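Local coordinates for hypothetical protein SPy0176 (Streptococcus pyogenes serotype M1, PDB 2OQT) that probably acts as the cytoplasmic EIIA component of an ascorbate-specific, phosphoenolpyruvate-dependent phosphotransferase system, passing on a phosphoryl group during uptake, at residues I9-I14 / I35-V40; S42-A47 / T103-D108; P57-M62 / A66-E71; T87-F92 / E97-L102. All blocks are in the same frame, centred on the assembly; numbering follows the deposited sequence.

Contact 1 of 4, residues I9-I14 / I35-V40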
loop_
_atom_site.group_PDB
_atom_site.type_symbol
_atom_site.label_atom_id
_atom_site.label_comp_id
_atom_site.label_asym_id
_atom_site.label_seq_id
_atom_site.Cartn_x
_atom_site.Cartn_y
_atom_site.Cartn_z
ATOM N N ILE A 9 9.558 -8.310 1.154
ATOM C CA ILE A 9 10.567 -8.986 1.953
ATOM C C ILE A 9 11.801 -8.114 2.054
ATOM O O ILE A 9 12.378 -7.979 3.139
ATOM C CB ILE A 9 10.985 -10.353 1.359
ATOM C CG1 ILE A 9 9.867 -11.389 1.475
ATOM C CG2 ILE A 9 12.219 -10.863 2.084
ATOM C CD1 ILE A 9 10.043 -12.592 0.522
ATOM N N ASP A 10 12.210 -7.535 0.927
ATOM C CA ASP A 10 13.422 -6.736 0.883
ATOM C C ASP A 10 13.370 -5.506 1.764
ATOM O O ASP A 10 14.401 -4.891 2.108
ATOM C CB ASP A 10 13.722 -6.347 -0.545
ATOM C CG ASP A 10 14.108 -7.543 -1.379
ATOM O OD1 ASP A 10 14.497 -8.596 -0.774
ATOM O OD2 ASP A 10 14.024 -7.439 -2.633
ATOM N N ASN A 11 12.150 -5.158 2.136
ATOM C CA ASN A 11 11.872 -3.934 2.829
ATOM C C ASN A 11 11.304 -4.251 4.170
ATOM O O ASN A 11 11.211 -3.352 5.022
ATOM C CB ASN A 11 10.897 -3.118 1.991
ATOM C CG ASN A 11 11.594 -2.399 0.889
ATOM O OD1 ASN A 11 12.234 -1.375 1.146
ATOM N ND2 ASN A 11 11.556 -2.951 -0.325
ATOM N N ASN A 12 10.914 -5.532 4.333
ATOM C CA ASN A 12 10.267 -6.024 5.538
ATOM C C ASN A 12 9.101 -5.156 5.846
ATOM O O ASN A 12 9.026 -4.587 6.927
ATOM C CB ASN A 12 11.238 -6.005 6.717
ATOM C CG ASN A 12 11.973 -7.309 6.873
ATOM O OD1 ASN A 12 12.519 -7.586 7.931
ATOM N ND2 ASN A 12 11.974 -8.128 5.828
ATOM N N SER A 13 8.187 -5.084 4.879
ATOM C CA SER A 13 7.253 -3.959 4.696
ATOM C C SER A 13 5.863 -4.170 5.229
ATOM O O SER A 13 5.014 -3.284 5.123
ATOM C CB SER A 13 7.065 -3.763 3.214
ATOM O OG SER A 13 7.872 -2.733 2.766
ATOM N N ILE A 14 5.608 -5.364 5.744
ATOM C CA ILE A 14 4.284 -5.717 6.174
ATOM C C ILE A 14 4.087 -5.277 7.629
ATOM O O ILE A 14 4.972 -5.480 8.473
ATOM C CB ILE A 14 4.018 -7.214 5.927
ATOM C CG1 ILE A 14 4.590 -7.619 4.541
ATOM C CG2 ILE A 14 2.499 -7.543 6.093
ATOM C CD1 ILE A 14 3.831 -8.672 3.760
ATOM N N ILE A 35 10.008 4.208 5.242
ATOM C CA ILE A 35 10.961 5.091 5.852
ATOM C C ILE A 35 11.831 4.233 6.773
ATOM O O ILE A 35 13.008 4.302 6.682
ATOM C CB ILE A 35 10.251 6.232 6.602
ATOM C CG1 ILE A 35 9.648 7.182 5.559
ATOM C CG2 ILE A 35 11.282 6.953 7.506
ATOM C CD1 ILE A 35 8.420 7.971 6.002
ATOM N N ASP A 36 11.226 3.380 7.601
ATOM C CA ASP A 36 11.960 2.301 8.288
ATOM C C ASP A 36 13.020 1.578 7.438
ATOM O O ASP A 36 14.103 1.297 7.937
ATOM C CB ASP A 36 11.013 1.256 8.915
ATOM C CG ASP A 36 10.123 1.842 10.060
ATOM O OD1 ASP A 36 10.518 2.851 10.726
ATOM O OD2 ASP A 36 9.022 1.276 10.284
ATOM N N SER A 37 12.726 1.246 6.181
ATOM C CA SER A 37 13.652 0.446 5.401
ATOM C C SER A 37 14.567 1.347 4.562
ATOM O O SER A 37 15.325 0.879 3.701
ATOM C CB SER A 37 12.880 -0.537 4.542
ATOM O OG SER A 37 12.045 0.109 3.569
ATOM N N LYS A 38 14.509 2.635 4.866
ATOM C CA LYS A 38 15.122 3.704 4.057
ATOM C C LYS A 38 14.841 3.707 2.526
ATOM O O LYS A 38 15.647 4.245 1.768
ATOM C CB LYS A 38 16.644 3.896 4.326
ATOM C CG LYS A 38 17.283 3.353 5.647
ATOM C CD LYS A 38 16.805 4.021 6.950
ATOM C CE LYS A 38 17.701 5.219 7.430
ATOM N NZ LYS A 38 19.172 5.157 7.111
ATOM N N ALA A 39 13.695 3.174 2.074
ATOM C CA ALA A 39 13.340 3.253 0.634
ATOM C C ALA A 39 12.862 4.661 0.263
ATOM O O ALA A 39 13.127 5.121 -0.844
ATOM C CB ALA A 39 12.284 2.212 0.259
ATOM N N VAL A 40 12.133 5.306 1.198
ATOM C CA VAL A 40 11.656 6.680 1.069
ATOM C C VAL A 40 11.927 7.521 2.323
ATOM O O VAL A 40 12.276 7.013 3.384
ATOM C CB VAL A 40 10.135 6.784 0.722
ATOM C CG1 VAL A 40 9.763 5.847 -0.413
ATOM C CG2 VAL A 40 9.218 6.532 1.974
#
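Asn11 reaches across to Ser37, and its side chain carries nearly all of this small contact. Starting at the root, Asn11 CB lies 3.8 Å from Ser37 OG, with Ser37 CB only slightly farther off. Asn11 CG is 3.7 Å from the same Ser37 OG, and Asn11 OD1 then closes on Ser37 OG at 2.8 Å. The hydroxyl is the donor; it arrives in the plane of the amide carbonyl, on a lone pair, with a C=O...O angle of 125°. Beyond it, the methyl CB of Ala39 packs against the same Asn11 OD1 at 3.7 Å. The other tip atom, Asn11 ND2, turns back to its own helix and binds the carbonyl O of Ala7, which fixes the flip of the amide. Ser37 can meet the amide because OG stands between its backbone N and carbonyl carbon (chi1 64°), while its CB rests 3.3 Å from the backbone O of Asn11.

Helix 4-10 ends here in a Schellman motif with Asn12, of positive phi, as the C-prime residue. The facing chain is the turn that leaves helix 23-36, so two helix ends are tied together. Asn11 OD1 is shared by the Ser37 hydroxyl and Arg78 NH2, so the buried amide oxygen is satisfied by two donors, and the arginine, which also takes the carbonyl O of Ser37, links both helix ends.

Contact 2 of 4, residues S42-A47 / T103-D108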
loop_
_atom_site.group_PDB
_atom_site.type_symbol
_atom_site.label_atom_id
_atom_site.label_comp_id
_atom_site.label_asym_id
_atom_site.label_seq_id
_atom_site.Cartn_x
_atom_site.Cartn_y
_atom_site.Cartn_z
ATOM N N SER A 42 10.415 11.061 4.661
ATOM C CA SER A 42 9.162 11.670 5.056
ATOM C C SER A 42 8.601 12.540 3.924
ATOM O O SER A 42 7.401 12.633 3.738
ATOM C CB SER A 42 9.352 12.520 6.321
ATOM O OG SER A 42 10.234 13.608 6.043
ATOM N N ALA A 43 9.454 13.195 3.163
ATOM C CA ALA A 43 8.940 14.108 2.162
ATOM C C ALA A 43 7.984 13.355 1.196
ATOM O O ALA A 43 7.213 13.990 0.455
ATOM C CB ALA A 43 10.071 14.754 1.415
ATOM N N TYR A 44 8.060 12.019 1.206
ATOM C CA TYR A 44 7.156 11.167 0.433
ATOM C C TYR A 44 5.790 11.125 1.073
ATOM O O TYR A 44 4.818 11.292 0.402
ATOM C CB TYR A 44 7.711 9.740 0.197
ATOM C CG TYR A 44 6.960 8.998 -0.896
ATOM C CD1 TYR A 44 6.718 9.602 -2.145
ATOM C CD2 TYR A 44 6.437 7.703 -0.683
ATOM C CE1 TYR A 44 6.010 8.919 -3.154
ATOM C CE2 TYR A 44 5.706 7.027 -1.702
ATOM C CZ TYR A 44 5.512 7.634 -2.916
ATOM O OH TYR A 44 4.818 6.995 -3.913
ATOM N N TYR A 45 5.703 10.909 2.371
ATOM C CA TYR A 45 4.427 11.074 3.043
ATOM C C TYR A 45 3.810 12.465 2.672
ATOM O O TYR A 45 2.770 12.536 2.057
ATOM C CB TYR A 45 4.621 10.859 4.550
ATOM C CG TYR A 45 3.535 11.466 5.424
ATOM C CD1 TYR A 45 2.260 10.887 5.510
ATOM C CD2 TYR A 45 3.775 12.631 6.140
ATOM C CE1 TYR A 45 1.231 11.457 6.318
ATOM C CE2 TYR A 45 2.751 13.217 6.939
ATOM C CZ TYR A 45 1.491 12.619 7.023
ATOM O OH TYR A 45 0.519 13.206 7.815
ATOM N N ASP A 46 4.484 13.559 2.979
ATOM C CA ASP A 46 4.067 14.880 2.530
ATOM C C ASP A 46 3.553 14.944 1.097
ATOM O O ASP A 46 2.506 15.535 0.821
ATOM C CB ASP A 46 5.218 15.867 2.737
ATOM C CG ASP A 46 5.651 15.916 4.179
ATOM O OD1 ASP A 46 6.846 16.100 4.492
ATOM O OD2 ASP A 46 4.778 15.704 5.012
ATOM N N ALA A 47 4.277 14.320 0.180
ATOM C CA ALA A 47 3.865 14.372 -1.191
ATOM C C ALA A 47 2.555 13.568 -1.377
ATOM O O ALA A 47 1.725 13.875 -2.209
ATOM C CB ALA A 47 5.004 13.916 -2.102
ATOM N N THR A 103 0.892 0.888 -0.084
ATOM C CA THR A 103 1.858 1.857 -0.565
ATOM C C THR A 103 2.802 1.397 -1.648
ATOM O O THR A 103 3.406 0.327 -1.580
ATOM C CB THR A 103 2.665 2.312 0.606
ATOM O OG1 THR A 103 1.703 2.631 1.598
ATOM C CG2 THR A 103 3.509 3.543 0.268
ATOM N N LEU A 104 2.974 2.282 -2.603
ATOM C CA LEU A 104 3.793 2.024 -3.752
ATOM C C LEU A 104 4.770 3.161 -3.906
ATOM O O LEU A 104 4.352 4.299 -3.892
ATOM C CB LEU A 104 2.864 2.025 -4.957
ATOM C CG LEU A 104 3.385 1.939 -6.372
ATOM C CD1 LEU A 104 2.169 2.167 -7.242
ATOM C CD2 LEU A 104 4.342 2.984 -6.661
ATOM N N ALA A 105 6.061 2.882 -4.041
ATOM C CA ALA A 105 7.024 3.958 -4.349
ATOM C C ALA A 105 7.877 3.640 -5.553
ATOM O O ALA A 105 8.391 2.508 -5.722
ATOM C CB ALA A 105 7.908 4.316 -3.128
ATOM N N ALA A 106 8.052 4.645 -6.389
ATOM C CA ALA A 106 8.807 4.436 -7.602
ATOM C C ALA A 106 9.609 5.644 -7.976
ATOM O O ALA A 106 9.157 6.777 -7.802
ATOM C CB ALA A 106 7.860 4.033 -8.772
ATOM N N THR A 107 10.787 5.371 -8.525
ATOM C CA THR A 107 11.642 6.379 -9.143
ATOM C C THR A 107 11.277 6.648 -10.631
ATOM O O THR A 107 11.702 7.664 -11.182
ATOM C CB THR A 107 13.096 5.950 -9.092
ATOM O OG1 THR A 107 13.300 4.947 -10.080
ATOM C CG2 THR A 107 13.498 5.372 -7.717
ATOM N N ASP A 108 10.510 5.755 -11.284
ATOM C CA ASP A 108 9.975 6.024 -12.646
ATOM C C ASP A 108 8.448 5.946 -12.767
ATOM O O ASP A 108 7.853 4.914 -12.451
ATOM C CB ASP A 108 10.608 5.114 -13.711
ATOM C CG ASP A 108 10.211 5.516 -15.144
ATOM O OD1 ASP A 108 10.109 6.734 -15.430
ATOM O OD2 ASP A 108 9.992 4.626 -15.996
#
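Tyr44 brings the outer part of its ring to the methyl of Ala105, Tyr44 CE2 coming within 3.8 Å of Ala105 CB at an oblique angle. The ring leaves helix 42-55 with CG anti to the backbone N (chi1 -165°), which carries the phenol across to the end of strand 97-105. There Tyr44 OH donates to the carbonyl O of Leu104 at 2.7 Å. The acceptor sits at the ring edge, near the ring plane, and the hydroxyl in turn lies in the carbonyl plane, at a C=O...O angle of 150°. One group therefore does two jobs: its ring carbons CE2 and CZ pack on the alanine methyl while its oxygen holds the backbone one residue earlier.

The same hydroxyl is also bound by the backbone N of Ala70. With a donor and an acceptor partner the buried oxygen is well provided for, and the tyrosine bridges two lengths of main chain that run beside each other. Val40 adds to the cover over Ala105, and on the Leu104 side chain lie His112 and Ala116 of helix 111-124. A helix fastened by an aromatic side chain to the end of an inner strand of the sheet, with another helix behind, fits the alpha/beta layering of the type 2 EIIA domain.

Contact 3 of 4, residues P57-M62 / A66-E71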
loop_
_atom_site.group_PDB
_atom_site.type_symbol
_atom_site.label_atom_id
_atom_site.label_comp_id
_atom_site.label_asym_id
_atom_site.label_seq_id
_atom_site.Cartn_x
_atom_site.Cartn_y
_atom_site.Cartn_z
ATOM N N PRO A 57 -8.704 11.405 -3.318
ATOM C CA PRO A 57 -8.119 10.093 -3.046
ATOM C C PRO A 57 -8.055 9.138 -4.273
ATOM O O PRO A 57 -8.652 8.050 -4.251
ATOM C CB PRO A 57 -9.037 9.539 -1.973
ATOM C CG PRO A 57 -10.334 10.180 -2.234
ATOM C CD PRO A 57 -10.039 11.554 -2.722
ATOM N N TYR A 58 -7.272 9.516 -5.288
ATOM C CA TYR A 58 -7.188 8.791 -6.566
ATOM C C TYR A 58 -6.678 7.350 -6.442
ATOM O O TYR A 58 -6.992 6.521 -7.276
ATOM C CB TYR A 58 -6.321 9.563 -7.590
ATOM C CG TYR A 58 -4.968 9.939 -7.065
ATOM C CD1 TYR A 58 -3.848 9.164 -7.349
ATOM C CD2 TYR A 58 -4.798 11.077 -6.265
ATOM C CE1 TYR A 58 -2.582 9.512 -6.850
ATOM C CE2 TYR A 58 -3.559 11.436 -5.750
ATOM C CZ TYR A 58 -2.447 10.649 -6.037
ATOM O OH TYR A 58 -1.206 11.018 -5.541
ATOM N N TYR A 59 -5.889 7.037 -5.426
ATOM C CA TYR A 59 -5.302 5.693 -5.324
ATOM C C TYR A 59 -6.179 4.698 -4.579
ATOM O O TYR A 59 -5.763 3.592 -4.287
ATOM C CB TYR A 59 -3.924 5.784 -4.666
ATOM C CG TYR A 59 -3.977 6.674 -3.491
ATOM C CD1 TYR A 59 -3.604 8.003 -3.610
ATOM C CD2 TYR A 59 -4.479 6.221 -2.274
ATOM C CE1 TYR A 59 -3.697 8.854 -2.544
ATOM C CE2 TYR A 59 -4.577 7.071 -1.199
ATOM C CZ TYR A 59 -4.178 8.387 -1.338
ATOM O OH TYR A 59 -4.262 9.272 -0.303
ATOM N N VAL A 60 -7.394 5.091 -4.251
ATOM C CA VAL A 60 -8.345 4.173 -3.619
ATOM C C VAL A 60 -9.182 3.457 -4.701
ATOM O O VAL A 60 -10.296 3.836 -4.977
ATOM C CB VAL A 60 -9.267 4.903 -2.649
ATOM C CG1 VAL A 60 -9.893 3.904 -1.752
ATOM C CG2 VAL A 60 -8.507 5.939 -1.841
ATOM N N LEU A 61 -8.622 2.430 -5.314
ATOM C CA LEU A 61 -9.167 1.847 -6.536
ATOM C C LEU A 61 -10.238 0.810 -6.337
ATOM O O LEU A 61 -11.171 0.765 -7.139
ATOM C CB LEU A 61 -8.058 1.242 -7.413
ATOM C CG LEU A 61 -7.002 2.148 -8.075
ATOM C CD1 LEU A 61 -7.442 3.589 -8.302
ATOM C CD2 LEU A 61 -5.747 2.149 -7.256
HETATM N N MSE A 62 -10.118 -0.036 -5.316
HETATM C CA MSE A 62 -11.157 -1.038 -5.054
HETATM C C MSE A 62 -11.592 -1.116 -3.588
HETATM O O MSE A 62 -10.839 -0.711 -2.705
HETATM C CB MSE A 62 -10.772 -2.406 -5.630
HETATM C CG MSE A 62 -9.344 -2.861 -5.384
HETATM SE SE MSE A 62 -8.547 -3.914 -6.864
HETATM C CE MSE A 62 -9.865 -5.388 -6.996
ATOM N N ALA A 66 -6.469 1.051 -0.337
ATOM C CA ALA A 66 -5.776 2.163 -1.004
ATOM C C ALA A 66 -4.385 1.696 -1.368
ATOM O O ALA A 66 -3.796 0.934 -0.644
ATOM C CB ALA A 66 -5.698 3.349 -0.120
HETATM N N MSE A 67 -3.869 2.153 -2.495
HETATM C CA MSE A 67 -2.458 1.999 -2.808
HETATM C C MSE A 67 -1.776 3.370 -2.890
HETATM O O MSE A 67 -1.499 3.892 -3.969
HETATM C CB MSE A 67 -2.273 1.198 -4.085
HETATM C CG MSE A 67 -3.360 1.517 -5.048
HETATM SE SE MSE A 67 -2.995 0.974 -6.854
HETATM C CE MSE A 67 -0.983 0.918 -6.761
ATOM N N PRO A 68 -1.466 3.937 -1.716
ATOM C CA PRO A 68 -1.008 5.333 -1.585
ATOM C C PRO A 68 0.271 5.561 -2.321
ATOM O O PRO A 68 1.172 4.766 -2.198
ATOM C CB PRO A 68 -0.792 5.488 -0.084
ATOM C CG PRO A 68 -1.610 4.429 0.511
ATOM C CD PRO A 68 -1.534 3.270 -0.408
ATOM N N HIS A 69 0.343 6.636 -3.095
ATOM C CA HIS A 69 1.541 6.976 -3.844
ATOM C C HIS A 69 1.390 8.415 -4.320
ATOM O O HIS A 69 0.276 8.954 -4.323
ATOM C CB HIS A 69 1.789 6.011 -5.021
ATOM C CG HIS A 69 0.769 6.124 -6.120
ATOM N ND1 HIS A 69 1.001 6.839 -7.276
ATOM C CD2 HIS A 69 -0.510 5.672 -6.207
ATOM C CE1 HIS A 69 -0.076 6.793 -8.039
ATOM N NE2 HIS A 69 -1.010 6.106 -7.406
ATOM N N ALA A 70 2.522 9.033 -4.678
ATOM C CA ALA A 70 2.562 10.361 -5.322
ATOM C C ALA A 70 3.374 10.340 -6.621
ATOM O O ALA A 70 3.975 9.318 -7.001
ATOM C CB ALA A 70 3.116 11.423 -4.368
ATOM N N GLU A 71 3.406 11.471 -7.321
ATOM C CA GLU A 71 4.211 11.503 -8.543
ATOM C C GLU A 71 5.635 11.945 -8.325
ATOM O O GLU A 71 5.962 13.141 -8.212
ATOM C CB GLU A 71 3.496 12.132 -9.725
ATOM C CG GLU A 71 2.445 11.166 -10.283
ATOM C CD GLU A 71 3.034 9.842 -10.820
ATOM O OE1 GLU A 71 4.292 9.663 -10.819
ATOM O OE2 GLU A 71 2.208 8.991 -11.271
#
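Tyr58 and Tyr59 both set their rings between backbone N and carbonyl carbon (chi1 53° and 45°), and this brings the two rings against the chain of 66-71. That chain holds the Pro68-His69 pair of the type 2 EIIA signature, whose histidine probably carries the phosphoryl group, as in relatives. A type I turn from Pro57 to Val60 presents the tyrosines. Tyr58 turns its edge to the face of His69 in an offset T-shaped pair, centroids 5.5 Å apart and planes at 87°. Its OH also makes a weak hydrogen bond, 2.8 Å long, to the carbonyl O of His69, so ring and backbone of the histidine are both touched by one residue. Tyr59 stands behind: its CD1 lies over the centre of the Tyr58 ring, 3.6 Å above the plane.

One face of Tyr59 receives Pro68 CA in a CH-pi contact, 3.9 Å from the ring centroid, while Ala66 CB meets the ring edge, 3.8 Å from Tyr59 CD2. The phenol oxygen of Tyr59 binds Thr52 OG1 on helix 42-55, and the His69 ring meets that of His112. At the backbone, the N of selenomethionine Met67 donates to Tyr59 O at 3.0 Å, almost straight at the hydrogen yet tilted from the carbonyl plane.

Contact 4 of 4, residues T87-F92 / E97-L102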
loop_
_atom_site.group_PDB
_atom_site.type_symbol
_atom_site.label_atom_id
_atom_site.label_comp_id
_atom_site.label_asym_id
_atom_site.label_seq_id
_atom_site.Cartn_x
_atom_site.Cartn_y
_atom_site.Cartn_z
ATOM N N THR A 87 -7.088 -2.513 11.838
ATOM C CA THR A 87 -8.127 -2.942 12.746
ATOM C C THR A 87 -9.535 -2.492 12.320
ATOM O O THR A 87 -10.456 -3.324 12.119
ATOM C CB THR A 87 -7.782 -2.340 14.126
ATOM O OG1 THR A 87 -6.991 -3.285 14.865
ATOM C CG2 THR A 87 -9.029 -1.907 14.895
ATOM N N LYS A 88 -9.701 -1.173 12.185
ATOM C CA LYS A 88 -11.004 -0.596 11.860
ATOM C C LYS A 88 -10.880 0.274 10.607
ATOM O O LYS A 88 -9.978 1.120 10.534
ATOM C CB LYS A 88 -11.486 0.258 13.047
ATOM C CG LYS A 88 -12.997 0.379 13.237
ATOM C CD LYS A 88 -13.375 1.765 13.857
ATOM C CE LYS A 88 -12.971 1.915 15.363
ATOM N NZ LYS A 88 -11.496 1.790 15.643
ATOM N N PRO A 89 -11.776 0.076 9.627
ATOM C CA PRO A 89 -11.848 0.832 8.366
ATOM C C PRO A 89 -11.739 2.338 8.545
ATOM O O PRO A 89 -12.364 2.916 9.409
ATOM C CB PRO A 89 -13.232 0.497 7.835
ATOM C CG PRO A 89 -13.524 -0.831 8.359
ATOM C CD PRO A 89 -12.809 -0.966 9.695
ATOM N N VAL A 90 -10.951 2.975 7.712
ATOM C CA VAL A 90 -10.758 4.391 7.833
ATOM C C VAL A 90 -11.472 4.994 6.611
ATOM O O VAL A 90 -11.569 4.332 5.581
ATOM C CB VAL A 90 -9.215 4.713 8.008
ATOM C CG1 VAL A 90 -8.503 4.968 6.656
ATOM C CG2 VAL A 90 -8.990 5.824 9.015
ATOM N N THR A 91 -12.018 6.205 6.744
ATOM C CA THR A 91 -12.797 6.830 5.691
ATOM C C THR A 91 -12.011 7.947 4.986
ATOM O O THR A 91 -11.601 8.926 5.605
ATOM C CB THR A 91 -14.132 7.386 6.216
ATOM O OG1 THR A 91 -14.777 6.410 7.047
ATOM C CG2 THR A 91 -15.075 7.680 5.050
ATOM N N PHE A 92 -11.799 7.769 3.683
ATOM C CA PHE A 92 -11.071 8.754 2.886
ATOM C C PHE A 92 -12.008 9.917 2.483
ATOM O O PHE A 92 -13.223 9.821 2.623
ATOM C CB PHE A 92 -10.385 8.063 1.700
ATOM C CG PHE A 92 -8.990 7.571 2.015
ATOM C CD1 PHE A 92 -7.868 8.228 1.494
ATOM C CD2 PHE A 92 -8.789 6.457 2.855
ATOM C CE1 PHE A 92 -6.548 7.789 1.810
ATOM C CE2 PHE A 92 -7.506 6.033 3.194
ATOM C CZ PHE A 92 -6.371 6.694 2.664
ATOM N N GLU A 97 -14.222 3.717 2.282
ATOM C CA GLU A 97 -13.719 3.115 3.493
ATOM C C GLU A 97 -12.565 2.146 3.217
ATOM O O GLU A 97 -12.654 1.266 2.360
ATOM C CB GLU A 97 -14.848 2.374 4.228
ATOM C CG GLU A 97 -15.785 3.268 5.068
ATOM C CD GLU A 97 -16.447 2.530 6.270
ATOM O OE1 GLU A 97 -16.080 1.359 6.547
ATOM O OE2 GLU A 97 -17.320 3.136 6.965
ATOM N N VAL A 98 -11.478 2.285 3.962
ATOM C CA VAL A 98 -10.272 1.526 3.658
ATOM C C VAL A 98 -9.776 0.710 4.860
ATOM O O VAL A 98 -9.728 1.211 5.993
ATOM C CB VAL A 98 -9.164 2.468 3.095
ATOM C CG1 VAL A 98 -7.810 1.758 2.989
ATOM C CG2 VAL A 98 -9.609 3.019 1.734
ATOM N N SER A 99 -9.399 -0.547 4.606
ATOM C CA SER A 99 -8.870 -1.349 5.689
ATOM C C SER A 99 -7.499 -1.830 5.352
ATOM O O SER A 99 -6.730 -2.197 6.253
ATOM C CB SER A 99 -9.806 -2.528 6.044
ATOM O OG SER A 99 -10.948 -2.046 6.761
ATOM N N VAL A 100 -7.182 -1.821 4.058
ATOM C CA VAL A 100 -5.856 -2.230 3.618
ATOM C C VAL A 100 -5.165 -1.223 2.695
ATOM O O VAL A 100 -5.642 -0.907 1.613
ATOM C CB VAL A 100 -5.902 -3.639 2.978
ATOM C CG1 VAL A 100 -4.489 -4.122 2.587
ATOM C CG2 VAL A 100 -6.595 -4.633 3.945
ATOM N N LEU A 101 -4.007 -0.752 3.133
ATOM C CA LEU A 101 -3.160 0.165 2.344
ATOM C C LEU A 101 -1.886 -0.510 1.842
ATOM O O LEU A 101 -1.010 -0.939 2.640
ATOM C CB LEU A 101 -2.815 1.404 3.164
ATOM C CG LEU A 101 -4.072 2.205 3.580
ATOM C CD1 LEU A 101 -4.645 1.719 4.924
ATOM C CD2 LEU A 101 -3.798 3.712 3.587
ATOM N N LEU A 102 -1.828 -0.619 0.512
ATOM C CA LEU A 102 -0.627 -0.991 -0.219
ATOM C C LEU A 102 0.082 0.208 -0.872
ATOM O O LEU A 102 -0.100 0.505 -2.046
ATOM C CB LEU A 102 -0.962 -2.023 -1.289
ATOM C CG LEU A 102 0.079 -3.130 -1.375
ATOM C CD1 LEU A 102 -0.586 -4.427 -1.794
ATOM C CD2 LEU A 102 1.191 -2.760 -2.306
#
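Val90 and Val98 pair their backbones in both directions, Val90 N to Val98 O at 2.7 Å and Val98 N to Val90 O at 2.6 Å, and so set the register of the antiparallel hairpin. Their side chains lie together on one face of the sheet. Thr91 and Glu97, a non-hydrogen-bonded pair, put theirs on the other.

On the Thr91-Glu97 face the glutamate does most of the work. Its CG sits beside the backbone N, anti to the carbonyl carbon (chi1 -80°), and the chain beyond runs extended across the neighbouring strand. Glu97 CG passes Thr91 OG1 at 3.8 Å, and the carboxylate goes on to Pro89, where Glu97 OE1 comes to 3.2 Å from Pro89 CB. Ser99 OG sits over one face of the Pro89 ring, 3.3 Å from Pro89 CG. Two oxygens thus touch the ring, one at its CB rim and one over a face.

The valine face leads inward. Val98 has CG1 anti to its backbone N (chi1 170°), which leaves CG2 pointing to Phe92, 3.7 Å from Phe92 CD2. The far tip of that ring, Phe92 CZ, meets Leu101 CD2, which comes in at the ring edge from the opposite direction at 4.0 Å. The ring of Trp23 meets that of Phe92, and Val27 of helix 23-36 touches it as well. The hairpin is therefore two-sided: the valine side, with Phe92 and Leu101 beyond it, packs inward, while the exposed face carries a carboxylate that is well placed to stay solvated and probably charged.

Overall arrangement
All four contacts lie in the single EIIA domain, and strand 97-105 is shared by contacts 4 and 2, at its start and its end. Contact 1 closes first along the chain. Contacts 3 and 4 follow in series, both nested inside the loop that contact 2 closes. Contact 2 touches both contact 1 and contact 3, centres about 12 Å and 11 Å away; Val40 packs on Ala105, and the backbone of Pro68 probably hydrogen-bonds to that of Leu104. Contacts 3 and 4, centres about 12 Å apart and joined through Ala66, both lie across the chain's centre from contact 1. The probable phosphohistidine chain is thus held between the Tyr44 end of helix 42-55 and strand 97-105.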